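Long-range contacts in filamentous hemagglutinin (Bordetella pertussis, PDB 1RWR), which serves Bordetella pertussis as an adhesin exported by two-partner secretion, the chain here being its beta-helical secretion domain, probably recognised by the outer-membrane partner: residues A[144-149]-A[166-171]; A[24-29]-A[67-72]; A[188-193]-A[201-206]; A[260-265]-A[280-285]; A[152-157]-A[173-178]. All blocks are in the same frame, centred on the assembly; numbering follows the deposited sequence.

Contact 1 (A[144-149]-A[166-171]); sequences TVTIER and LVKLQG
Strands 144-147 and 166-169 run parallel and in step, T144 beside L166 and I147 beside L169, with axes 4.7 Å apart and 8° between their directions. V145 N bonds to L166 O, K168 N to V145 O, and I147 N to K168 O at 2.9 Å. The ladder goes one rung further into the turn, where Q170 N meets I147 O at 2.8 Å. Past it, G171, with no side chain to intervene, brings its CA to 3.3 Å from E148 O as a CA-H...O contact.

On one face, T144 and T146 lean against L166 and K168. T144 OG1 lies beside its own backbone N (chi1 -62°) and 3.6 Å from L166 CB, which leaves CG2 anti to that N and touching L166 O. T146 OG1 likewise comes up against the aliphatic root of K168, 4.0 Å from its CB. The other face is apolar: I147 and L169 run alongside one another, with I147 CG1 3.8 Å from L169 CD2, and V145 and V167 continue the row.

These are neighbouring coils of a right-handed parallel beta-helix. Strand 109-111 pairs with the far edge of 144-147 and strand 215-219 with that of 166-169, while V145 and V167 both pack inward on V162 of strand 159-164.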
# COMPACT_ATOMS: atom_id res chain seq x y z
N THR A 144 -3.24 -11.57 -2.64
CA THR A 144 -2.12 -11.38 -1.71
C THR A 144 -1.22 -10.23 -2.16
O THR A 144 -0.94 -10.09 -3.35
CB THR A 144 -1.29 -12.66 -1.68
OG1 THR A 144 -2.09 -13.76 -1.19
CG2 THR A 144 -0.08 -12.51 -0.76
N VAL A 145 -0.71 -9.44 -1.22
CA VAL A 145 0.41 -8.53 -1.48
C VAL A 145 1.60 -9.12 -0.77
O VAL A 145 1.53 -9.43 0.41
CB VAL A 145 0.16 -7.11 -0.96
CG1 VAL A 145 1.44 -6.22 -1.01
CG2 VAL A 145 -1.00 -6.47 -1.71
N THR A 146 2.68 -9.30 -1.51
CA THR A 146 3.94 -9.76 -0.96
C THR A 146 5.01 -8.68 -1.06
O THR A 146 5.28 -8.17 -2.15
CB THR A 146 4.42 -11.01 -1.73
OG1 THR A 146 3.46 -12.08 -1.61
CG2 THR A 146 5.71 -11.50 -1.14
N ILE A 147 5.57 -8.30 0.08
CA ILE A 147 6.70 -7.42 0.10
C ILE A 147 7.93 -8.34 0.13
O ILE A 147 8.14 -9.05 1.09
CB ILE A 147 6.68 -6.47 1.35
CG1 ILE A 147 5.39 -5.64 1.42
CG2 ILE A 147 7.89 -5.58 1.31
CD1 ILE A 147 5.02 -4.95 0.17
N GLU A 148 8.67 -8.34 -0.96
CA GLU A 148 9.89 -9.12 -1.11
C GLU A 148 11.07 -8.47 -0.42
O GLU A 148 10.99 -7.37 0.11
CB GLU A 148 10.18 -9.39 -2.59
CG GLU A 148 9.04 -10.08 -3.31
CD GLU A 148 9.29 -10.33 -4.78
OE1 GLU A 148 10.28 -9.80 -5.31
OE2 GLU A 148 8.47 -11.08 -5.41
N ARG A 149 12.21 -9.14 -0.46
CA ARG A 149 13.38 -8.72 0.31
C ARG A 149 13.88 -7.29 0.09
O ARG A 149 14.47 -6.71 0.99
CB ARG A 149 14.53 -9.70 0.07
CG ARG A 149 15.00 -9.73 -1.34
CD ARG A 149 15.77 -10.97 -1.72
NE ARG A 149 17.14 -10.94 -1.23
CZ ARG A 149 17.54 -11.44 -0.06
NH1 ARG A 149 16.67 -11.98 0.78
NH2 ARG A 149 18.82 -11.39 0.28
N LEU A 166 -4.68 -11.40 1.93
CA LEU A 166 -3.52 -11.87 2.68
C LEU A 166 -2.32 -10.97 2.41
O LEU A 166 -2.17 -10.40 1.34
CB LEU A 166 -3.14 -13.29 2.23
CG LEU A 166 -4.19 -14.39 2.38
CD1 LEU A 166 -3.65 -15.68 1.74
CD2 LEU A 166 -4.63 -14.64 3.84
N VAL A 167 -1.42 -10.91 3.38
CA VAL A 167 -0.22 -10.09 3.22
C VAL A 167 0.99 -10.86 3.74
O VAL A 167 0.94 -11.43 4.82
CB VAL A 167 -0.33 -8.72 3.92
CG1 VAL A 167 0.94 -7.89 3.68
CG2 VAL A 167 -1.54 -7.98 3.47
N LYS A 168 2.05 -10.89 2.94
CA LYS A 168 3.32 -11.52 3.33
C LYS A 168 4.39 -10.42 3.37
O LYS A 168 4.53 -9.67 2.40
CB LYS A 168 3.67 -12.61 2.35
CG LYS A 168 2.63 -13.75 2.43
CD LYS A 168 2.84 -14.86 1.45
CE LYS A 168 1.85 -16.05 1.71
NZ LYS A 168 0.99 -16.08 2.99
N LEU A 169 5.10 -10.33 4.49
CA LEU A 169 6.11 -9.31 4.71
C LEU A 169 7.47 -9.97 4.83
O LEU A 169 7.82 -10.48 5.90
CB LEU A 169 5.79 -8.50 5.95
CG LEU A 169 4.41 -7.82 5.97
CD1 LEU A 169 4.04 -7.33 7.35
CD2 LEU A 169 4.36 -6.71 4.90
N GLN A 170 8.20 -9.96 3.73
CA GLN A 170 9.52 -10.60 3.62
C GLN A 170 10.63 -9.61 3.27
O GLN A 170 11.71 -9.99 2.78
CB GLN A 170 9.46 -11.76 2.64
CG GLN A 170 8.50 -12.84 3.10
CD GLN A 170 8.09 -13.81 2.00
OE1 GLN A 170 8.66 -13.83 0.91
NE2 GLN A 170 7.11 -14.64 2.30
N GLY A 171 10.36 -8.33 3.54
CA GLY A 171 11.32 -7.26 3.36
C GLY A 171 10.87 -6.08 4.18
O GLY A 171 9.71 -6.04 4.61

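Contact 2 (A[24-29]-A[67-72]); sequences ADPNSG and PNLTRQ
N68 meets D25 through its backbone: D25 CB sits 3.3 Å from N68 O, while the N68 amide turns off to bond I23 O through ND2. Next comes L69, whose CD2 branch reaches the proline ring, 3.7 Å from P26 CD, and approaches A24 O as well; its side chain also touches L52.

T70 supplies two grips on one carboxylate. T70 N donates to D25 OD1 at 2.9 Å, arriving from well above the carboxylate plane (53° out of it), whereas T70 OG1 donates to the syn lone pair of D25 OD2 at 2.7 Å. D25 carries its CG anti to the backbone N (chi1 -159°), which swings both oxygens across to T70, and two bonds to different oxygens should fix the carboxylate's rotation. Neither segment is helix or strand here. They are loops leading into strands 31-36 and 75-80, the first two strands of the long parallel sheet, so the contact ties together the connections at the N-terminal end of the beta-helix.

R71 adds charge to the same site: its NH1 makes a salt bridge with D25 OD2 at 3.0 Å, though the hydrogen bond in it is weak and the two planes stand 63° apart. Its aliphatic part runs antiparallel to the proline side chain, R71 CG 3.7 Å from P26 CG. At Q72 the backbone C still touches P26 CG, but the side chain leaves, its NE2 bonding N50 O.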
# COMPACT_ATOMS: atom_id res chain seq x y z
N ALA A 24 -5.74 9.48 -17.05
CA ALA A 24 -7.03 10.02 -17.43
C ALA A 24 -7.35 11.30 -16.72
O ALA A 24 -6.94 11.53 -15.57
CB ALA A 24 -8.14 8.97 -17.17
N ASP A 25 -8.11 12.16 -17.38
CA ASP A 25 -8.58 13.39 -16.73
C ASP A 25 -9.33 13.01 -15.46
O ASP A 25 -10.17 12.11 -15.49
CB ASP A 25 -9.50 14.15 -17.70
CG ASP A 25 -9.63 15.60 -17.38
OD1 ASP A 25 -8.76 16.16 -16.67
OD2 ASP A 25 -10.62 16.26 -17.83
N PRO A 26 -9.04 13.64 -14.32
CA PRO A 26 -9.75 13.31 -13.09
C PRO A 26 -11.20 13.74 -13.11
O PRO A 26 -11.60 14.66 -13.86
CB PRO A 26 -9.00 14.10 -12.00
CG PRO A 26 -8.33 15.18 -12.71
CD PRO A 26 -7.94 14.61 -14.08
N ASN A 27 -11.98 13.10 -12.26
CA ASN A 27 -13.37 13.48 -12.08
C ASN A 27 -13.46 14.72 -11.22
O ASN A 27 -12.42 15.30 -10.85
CB ASN A 27 -14.23 12.32 -11.49
CG ASN A 27 -13.75 11.84 -10.11
OD1 ASN A 27 -13.23 12.64 -9.30
ND2 ASN A 27 -13.96 10.55 -9.83
N SER A 28 -14.70 15.09 -10.87
CA SER A 28 -15.00 16.30 -10.10
C SER A 28 -14.43 16.29 -8.68
O SER A 28 -14.24 17.36 -8.07
CB SER A 28 -16.54 16.51 -10.04
OG SER A 28 -17.19 15.42 -9.36
N GLY A 29 -14.18 15.09 -8.15
CA GLY A 29 -13.56 14.90 -6.87
C GLY A 29 -12.04 14.74 -6.89
O GLY A 29 -11.47 14.50 -5.87
N PRO A 67 -1.81 15.39 -22.26
CA PRO A 67 -2.86 15.95 -23.11
C PRO A 67 -4.28 15.62 -22.67
O PRO A 67 -5.21 16.29 -23.13
CB PRO A 67 -2.55 15.34 -24.47
CG PRO A 67 -1.89 14.10 -24.13
CD PRO A 67 -1.01 14.39 -22.98
N ASN A 68 -4.45 14.63 -21.78
CA ASN A 68 -5.74 14.26 -21.27
C ASN A 68 -6.29 15.25 -20.25
O ASN A 68 -7.51 15.29 -20.04
CB ASN A 68 -5.70 12.88 -20.59
CG ASN A 68 -5.43 11.73 -21.57
OD1 ASN A 68 -5.74 11.80 -22.78
ND2 ASN A 68 -4.89 10.63 -21.04
N LEU A 69 -5.41 15.98 -19.57
CA LEU A 69 -5.81 16.75 -18.40
C LEU A 69 -6.45 18.10 -18.73
O LEU A 69 -5.91 18.86 -19.53
CB LEU A 69 -4.62 17.03 -17.48
CG LEU A 69 -3.91 15.81 -16.89
CD1 LEU A 69 -2.73 16.23 -16.00
CD2 LEU A 69 -4.93 14.85 -16.18
N THR A 70 -7.61 18.34 -18.14
CA THR A 70 -8.19 19.68 -18.01
C THR A 70 -7.98 20.24 -16.60
O THR A 70 -8.18 21.44 -16.35
CB THR A 70 -9.69 19.68 -18.34
OG1 THR A 70 -10.43 18.89 -17.39
CG2 THR A 70 -9.98 19.09 -19.68
N ARG A 71 -7.60 19.36 -15.66
CA ARG A 71 -7.20 19.72 -14.32
C ARG A 71 -6.30 18.59 -13.80
O ARG A 71 -6.29 17.49 -14.33
CB ARG A 71 -8.37 19.90 -13.36
CG ARG A 71 -9.26 18.68 -13.21
CD ARG A 71 -10.70 19.07 -12.67
NE ARG A 71 -11.88 18.27 -13.05
CZ ARG A 71 -12.05 17.46 -14.11
NH1 ARG A 71 -11.09 17.23 -15.01
NH2 ARG A 71 -13.23 16.86 -14.27
N GLN A 72 -5.58 18.89 -12.74
CA GLN A 72 -4.70 17.92 -12.12
C GLN A 72 -5.46 17.05 -11.12
O GLN A 72 -6.38 17.51 -10.46
CB GLN A 72 -3.52 18.63 -11.47
CG GLN A 72 -2.65 19.36 -12.47
CD GLN A 72 -1.61 20.23 -11.84
OE1 GLN A 72 -1.96 21.08 -11.00
NE2 GLN A 72 -0.33 20.04 -12.22

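Contact 3 (A[188-193]-A[201-206]); sequences AGANRY and TPIAAG
A190 O accepts I203 N at 3.0 Å in a nearly straight bond (167° at the hydrogen), yet the donor stands above the carbonyl plane, 50° out of it. R192 and T201, by contrast, form a regular reciprocal pair: R192 N to T201 O is 2.8 Å and T201 N to R192 O is 2.9 Å. Between these two levels N191 faces P202 in a non-hydrogen-bonded position, a place where a proline, which has no N-H to give, costs no cross-strand bond.

I203 packs with both of its branches. Its CG1 lies between the backbone N and the carbonyl carbon (chi1 64°), and that carries the chain over the backbone of N191: CD1 comes to 3.5 Å from N191 O, and the other branch, CG2, to 3.5 Å from R192 N. Further along, A190 CB and A205 CB touch at 4.0 Å after the second chain has left strand geometry.

The motif is a beta hairpin, strands 191-194 and 199-202, and it stands off the helix proper: strand 191-194 pairs on its other edge with 135-140, making a four-stranded antiparallel sheet with 128-132. Backbone bonds from N191 to V140 and from Y193 to L138 fix that second edge.

Outward from there, the long arm of R192 leaves T201 for a salt bridge between its NE and D139. N191 ND2 makes weak hydrogen bonds to A188 O, at 3.2 Å, and to S235 OG. At the base of the hairpin A190 N is held by D236, and A188 is still bonded to V233 and S235 on the next coil.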
# COMPACT_ATOMS: atom_id res chain seq x y z
N ALA A 188 -5.60 -6.75 6.46
CA ALA A 188 -5.88 -8.02 5.81
C ALA A 188 -7.27 -8.50 6.09
O ALA A 188 -7.87 -8.14 7.12
CB ALA A 188 -4.86 -9.07 6.24
N GLY A 189 -7.81 -9.30 5.18
CA GLY A 189 -9.13 -9.90 5.34
C GLY A 189 -10.12 -9.35 4.33
O GLY A 189 -9.79 -8.52 3.48
N ALA A 190 -11.34 -9.88 4.40
CA ALA A 190 -12.42 -9.46 3.54
C ALA A 190 -13.01 -8.21 4.14
O ALA A 190 -13.68 -8.25 5.17
CB ALA A 190 -13.45 -10.56 3.38
N ASN A 191 -12.66 -7.10 3.52
CA ASN A 191 -13.01 -5.77 4.01
C ASN A 191 -13.41 -4.84 2.91
O ASN A 191 -12.90 -4.91 1.81
CB ASN A 191 -11.81 -5.11 4.72
CG ASN A 191 -11.44 -5.77 6.04
OD1 ASN A 191 -12.22 -5.81 6.97
ND2 ASN A 191 -10.21 -6.28 6.10
N ARG A 192 -14.30 -3.91 3.21
CA ARG A 192 -14.37 -2.70 2.43
C ARG A 192 -13.46 -1.72 3.16
O ARG A 192 -13.61 -1.48 4.38
CB ARG A 192 -15.78 -2.11 2.40
CG ARG A 192 -15.69 -0.67 1.84
CD ARG A 192 -16.90 -0.16 1.29
NE ARG A 192 -17.20 -0.72 -0.02
CZ ARG A 192 -18.05 -0.17 -0.85
NH1 ARG A 192 -18.66 0.96 -0.50
NH2 ARG A 192 -18.30 -0.74 -2.00
N TYR A 193 -12.50 -1.16 2.43
CA TYR A 193 -11.64 -0.12 2.98
C TYR A 193 -11.97 1.21 2.34
O TYR A 193 -11.87 1.37 1.11
CB TYR A 193 -10.20 -0.46 2.70
CG TYR A 193 -9.14 0.30 3.49
CD1 TYR A 193 -8.97 0.09 4.85
CD2 TYR A 193 -8.30 1.19 2.86
CE1 TYR A 193 -7.98 0.74 5.57
CE2 TYR A 193 -7.29 1.85 3.58
CZ TYR A 193 -7.13 1.60 4.92
OH TYR A 193 -6.10 2.18 5.62
N THR A 201 -14.20 -2.10 7.15
CA THR A 201 -15.37 -2.77 7.67
C THR A 201 -15.46 -4.13 7.02
O THR A 201 -15.37 -4.20 5.79
CB THR A 201 -16.65 -1.96 7.40
OG1 THR A 201 -16.86 -1.79 6.00
CG2 THR A 201 -16.52 -0.55 7.86
N PRO A 202 -15.59 -5.20 7.80
CA PRO A 202 -15.67 -6.53 7.23
C PRO A 202 -16.82 -6.69 6.24
O PRO A 202 -17.90 -6.11 6.40
CB PRO A 202 -15.80 -7.44 8.46
CG PRO A 202 -15.19 -6.65 9.56
CD PRO A 202 -15.61 -5.25 9.29
N ILE A 203 -16.54 -7.41 5.15
CA ILE A 203 -17.55 -7.72 4.15
C ILE A 203 -17.56 -9.24 3.88
O ILE A 203 -16.63 -9.98 4.24
CB ILE A 203 -17.32 -6.92 2.84
CG1 ILE A 203 -16.00 -7.29 2.15
CG2 ILE A 203 -17.45 -5.41 3.08
CD1 ILE A 203 -15.81 -6.63 0.81
N ALA A 204 -18.64 -9.71 3.29
CA ALA A 204 -18.74 -11.10 2.86
C ALA A 204 -17.89 -11.39 1.62
O ALA A 204 -17.79 -10.61 0.69
CB ALA A 204 -20.22 -11.43 2.58
N ALA A 205 -17.32 -12.57 1.58
CA ALA A 205 -16.59 -12.99 0.40
C ALA A 205 -17.04 -14.37 0.03
O ALA A 205 -17.58 -15.11 0.86
CB ALA A 205 -15.11 -13.00 0.68
N GLY A 206 -16.70 -14.74 -1.19
CA GLY A 206 -17.09 -16.00 -1.77
C GLY A 206 -16.31 -17.17 -1.27
O GLY A 206 -16.75 -18.31 -1.38

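Contact 4 (A[260-265]-A[280-285]); sequences EIALGD and VVSAGK
I261 O is approached from two sources: S282 N donates to it at 2.8 Å, and water 1 lies 2.9 Å away, placed to donate, though it has more acceptors in reach than protons to give. The same water lies within bonding range of E260 OE2 and S282 OG, so the serine hydroxyl and the glutamate share it with the ladder. A second water joins S282 OG, 2.6 Å away, to L263 O. What puts the hydroxyl between them is its rotation: S282 OG sits between its own backbone N and carbonyl carbon (chi1 67°), on the side of the strand where the two waters lie.

Strands 261-265 and 281-283 are parallel, 6° apart in direction, and belong to the last coils of the beta-helix. I261 N to V280 O and L263 N to S282 O complete the regular part of the ladder. On its inward face I261 and V281 extend in the same direction from neighbouring strands, with I261 CD1 3.8 Å from V281 CG2; next to them the two CB atoms of L263 and A283 meet at 4.0 Å. L263 and V281 both pack on L275 of strand 272-277.

At G284 the second chain turns a corner and the ladder loses its regularity. G284 N is shared between L263 O and, weakly, G264 O. Beyond it D265 and K285 run abreast: D265 OD1 is 3.5 Å from K285 CB and takes a long, weak bond from K285 N. The charged ends stay apart, D265 OD2 to K285 NZ being 5.1 Å, so any attraction acts at a distance. On its other edge strand 261-265 is bonded to V241 and Q243.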
# COMPACT_ATOMS: atom_id res chain seq x y z
N GLU A 260 -5.30 -15.15 16.22
CA GLU A 260 -4.03 -15.07 16.94
C GLU A 260 -3.26 -13.80 16.60
O GLU A 260 -3.40 -13.22 15.50
CB GLU A 260 -3.19 -16.31 16.59
CG GLU A 260 -1.78 -16.36 17.11
CD GLU A 260 -1.01 -17.60 16.68
OE1 GLU A 260 -1.63 -18.51 16.06
OE2 GLU A 260 0.19 -17.66 16.95
N ILE A 261 -2.42 -13.39 17.54
CA ILE A 261 -1.32 -12.46 17.26
C ILE A 261 -0.06 -13.05 17.83
O ILE A 261 -0.04 -13.48 18.99
CB ILE A 261 -1.57 -11.09 17.91
CG1 ILE A 261 -2.84 -10.40 17.39
CG2 ILE A 261 -0.33 -10.20 17.74
CD1 ILE A 261 -3.29 -9.18 18.24
N ALA A 262 1.00 -13.05 17.04
CA ALA A 262 2.31 -13.50 17.46
C ALA A 262 3.35 -12.49 16.95
O ALA A 262 3.60 -12.41 15.75
CB ALA A 262 2.59 -14.82 16.90
N LEU A 263 3.91 -11.69 17.85
CA LEU A 263 4.93 -10.71 17.45
C LEU A 263 6.27 -11.14 17.99
O LEU A 263 6.37 -11.91 18.97
CB LEU A 263 4.66 -9.30 18.02
CG LEU A 263 3.34 -8.63 17.64
CD1 LEU A 263 3.34 -7.21 18.17
CD2 LEU A 263 3.06 -8.65 16.12
N GLY A 264 7.30 -10.57 17.37
CA GLY A 264 8.64 -10.55 17.94
C GLY A 264 8.84 -9.33 18.81
O GLY A 264 8.09 -9.10 19.76
N ASP A 265 9.89 -8.57 18.55
CA ASP A 265 10.19 -7.34 19.29
C ASP A 265 9.33 -6.19 18.76
O ASP A 265 9.18 -6.04 17.55
CB ASP A 265 11.67 -6.98 19.15
CG ASP A 265 12.57 -8.00 19.76
OD1 ASP A 265 12.11 -8.79 20.60
OD2 ASP A 265 13.76 -8.08 19.45
N VAL A 280 -5.04 -16.43 20.88
CA VAL A 280 -3.85 -16.23 21.70
C VAL A 280 -3.03 -15.09 21.15
O VAL A 280 -2.73 -15.07 19.96
CB VAL A 280 -2.96 -17.46 21.73
CG1 VAL A 280 -1.71 -17.18 22.56
CG2 VAL A 280 -3.72 -18.63 22.31
N VAL A 281 -2.65 -14.17 22.03
CA VAL A 281 -1.83 -13.01 21.65
C VAL A 281 -0.54 -13.12 22.41
O VAL A 281 -0.56 -13.24 23.64
CB VAL A 281 -2.55 -11.69 22.00
CG1 VAL A 281 -1.58 -10.49 21.85
CG2 VAL A 281 -3.75 -11.53 21.14
N SER A 282 0.59 -13.10 21.68
CA SER A 282 1.91 -13.18 22.29
C SER A 282 2.90 -12.23 21.63
O SER A 282 2.76 -11.90 20.47
CB SER A 282 2.49 -14.56 22.20
OG SER A 282 2.77 -14.93 20.86
N ALA A 283 3.90 -11.81 22.41
CA ALA A 283 4.93 -10.93 21.89
C ALA A 283 6.23 -11.25 22.62
O ALA A 283 6.22 -11.60 23.80
CB ALA A 283 4.57 -9.53 22.05
N GLY A 284 7.31 -11.13 21.86
CA GLY A 284 8.68 -11.36 22.31
C GLY A 284 9.21 -10.41 23.37
O GLY A 284 9.34 -10.85 24.53
N LYS A 285 9.71 -9.24 22.98
CA LYS A 285 10.07 -8.16 23.92
C LYS A 285 9.30 -6.91 23.49
O LYS A 285 9.47 -6.45 22.35
CB LYS A 285 11.58 -7.82 23.94
CG LYS A 285 12.51 -8.95 24.45
CD LYS A 285 13.93 -8.47 24.83
CE LYS A 285 14.69 -7.88 23.63
NZ LYS A 285 16.16 -7.60 23.88
O HOH W 1 0.35 -16.33 19.50
O HOH W 2 5.15 -14.09 20.17

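Contact 5 (A[152-157]-A[173-178]); sequences VNATGL and VSSKQG
K176 lays its whole side chain against T155 and N153. Its CB is 3.7 Å from T155 OG1, and CG is closer still, 3.5 Å from the same oxygen, while also nearing N153 ND2. CD and CE then pass the asparagine carbonyl, CE 4.0 Å from N153 OD1. A bend at chi4 (62°) turns the tip back, and K176 NZ gives a hydrogen bond to N153 OD1 at 2.9 Å. The ammonium comes from above the amide, 71° out of the carbonyl plane, and the two side chains cross at about a right angle.

The backbone of the same residue is held too. K176 N donates to T155 OG1 at 2.8 Å, and N153 ND2 donates to that oxygen at 2.6 Å from within its amide plane, so two N-H groups grip the threonine hydroxyl. Both ends of the N153 amide are thus engaged, which should hold it in this orientation.

Behind this polar patch lies a short two-stranded parallel sheet, 152-153 with 173-174, on adjacent coils of the beta-helix. S174 N bonds to V152 O and A154 N to S174 O at 2.8 Å; water 3 spans V152 O and S174 OG at the edge. On the inner side V152 and V173 stack coil upon coil and both pack on F160. The first chain then leaves through a type II turn from A154 to L157, closed by L157 N on A154 O and with G156 at positive phi, whereas the second runs out into an exposed loop. S175, at the start of that loop, is held by A182 N bonding its OG, and L157 drops inward against A119 and L122.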
# COMPACT_ATOMS: atom_id res chain seq x y z
N VAL A 152 10.25 -1.74 0.95
CA VAL A 152 9.60 -0.49 0.59
C VAL A 152 10.25 0.64 1.36
O VAL A 152 10.37 0.62 2.60
CB VAL A 152 8.08 -0.50 0.88
CG1 VAL A 152 7.47 0.89 0.60
CG2 VAL A 152 7.38 -1.59 0.09
N ASN A 153 10.64 1.66 0.61
CA ASN A 153 11.05 2.95 1.15
C ASN A 153 9.86 3.91 1.08
O ASN A 153 9.55 4.42 0.01
CB ASN A 153 12.20 3.51 0.31
CG ASN A 153 12.68 4.90 0.78
OD1 ASN A 153 13.44 5.58 0.04
ND2 ASN A 153 12.29 5.30 1.93
N ALA A 154 9.27 4.20 2.22
CA ALA A 154 8.07 5.04 2.33
C ALA A 154 8.36 6.54 2.58
O ALA A 154 7.43 7.32 2.81
CB ALA A 154 7.20 4.49 3.41
N THR A 155 9.63 6.92 2.54
CA THR A 155 10.06 8.27 2.83
C THR A 155 9.26 9.25 1.98
O THR A 155 9.18 9.07 0.76
CB THR A 155 11.52 8.42 2.54
OG1 THR A 155 12.25 7.46 3.34
CG2 THR A 155 12.02 9.81 3.01
N GLY A 156 8.70 10.27 2.62
CA GLY A 156 7.99 11.31 1.87
C GLY A 156 6.49 11.13 1.78
O GLY A 156 5.78 12.03 1.31
N LEU A 157 6.00 9.96 2.17
CA LEU A 157 4.56 9.67 2.20
C LEU A 157 3.97 10.01 3.55
O LEU A 157 4.61 9.85 4.62
CB LEU A 157 4.32 8.18 1.97
CG LEU A 157 4.85 7.57 0.68
CD1 LEU A 157 4.73 6.05 0.70
CD2 LEU A 157 4.12 8.16 -0.53
N VAL A 173 9.81 -2.38 5.61
CA VAL A 173 9.04 -1.20 5.23
C VAL A 173 9.48 -0.12 6.18
O VAL A 173 9.34 -0.27 7.41
CB VAL A 173 7.57 -1.47 5.38
CG1 VAL A 173 6.73 -0.24 5.07
CG2 VAL A 173 7.17 -2.63 4.48
N SER A 174 10.09 0.93 5.65
CA SER A 174 10.66 1.98 6.51
C SER A 174 10.77 3.29 5.79
O SER A 174 10.63 3.38 4.57
CB SER A 174 12.06 1.61 7.02
OG SER A 174 12.91 1.61 5.89
N SER A 175 11.01 4.34 6.55
CA SER A 175 11.42 5.57 5.97
C SER A 175 12.86 5.78 6.43
O SER A 175 13.28 5.26 7.46
CB SER A 175 10.56 6.74 6.40
OG SER A 175 9.20 6.55 6.03
N LYS A 176 13.58 6.61 5.70
CA LYS A 176 15.00 6.77 5.95
C LYS A 176 15.24 7.52 7.23
O LYS A 176 14.48 8.42 7.64
CB LYS A 176 15.68 7.43 4.76
CG LYS A 176 15.63 6.55 3.55
CD LYS A 176 16.44 7.14 2.40
CE LYS A 176 17.09 6.05 1.56
NZ LYS A 176 16.13 5.14 0.93
N GLN A 177 16.36 7.15 7.85
CA GLN A 177 16.72 7.58 9.18
C GLN A 177 16.72 9.11 9.23
O GLN A 177 17.35 9.78 8.40
CB GLN A 177 18.10 6.97 9.55
CG GLN A 177 18.39 6.99 11.05
CD GLN A 177 17.74 5.83 11.74
OE1 GLN A 177 16.74 6.00 12.45
NE2 GLN A 177 18.26 4.65 11.49
N GLY A 178 15.96 9.67 10.16
CA GLY A 178 15.87 11.12 10.30
C GLY A 178 15.04 11.90 9.30
O GLY A 178 14.96 13.13 9.40
O HOH W 3 13.07 -0.57 3.65

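Contacts 1, 4 and 5 all stack one coil of the beta-helix on the next. Contacts 1, 3 and 5 are partly buried, whereas contacts 2 and 4 lie at the surface. Contacts 1 and 5 share coils: strands 144-147 and 166-169 lead on to 152-153 and 173-174, and I147 CD1 packs on V152 CG2 between them. Contact 4 extends the same sheet as contact 1 toward the C-terminal end, about 19 Å away between centres, where two waters bridge the strands, as one does in contact 5. Contacts 2 and 3 lack that stacking: contact 2 joins loops by hydrogen bonds and a salt bridge to one aspartate, and contact 3 is an antiparallel hairpin outside the coils.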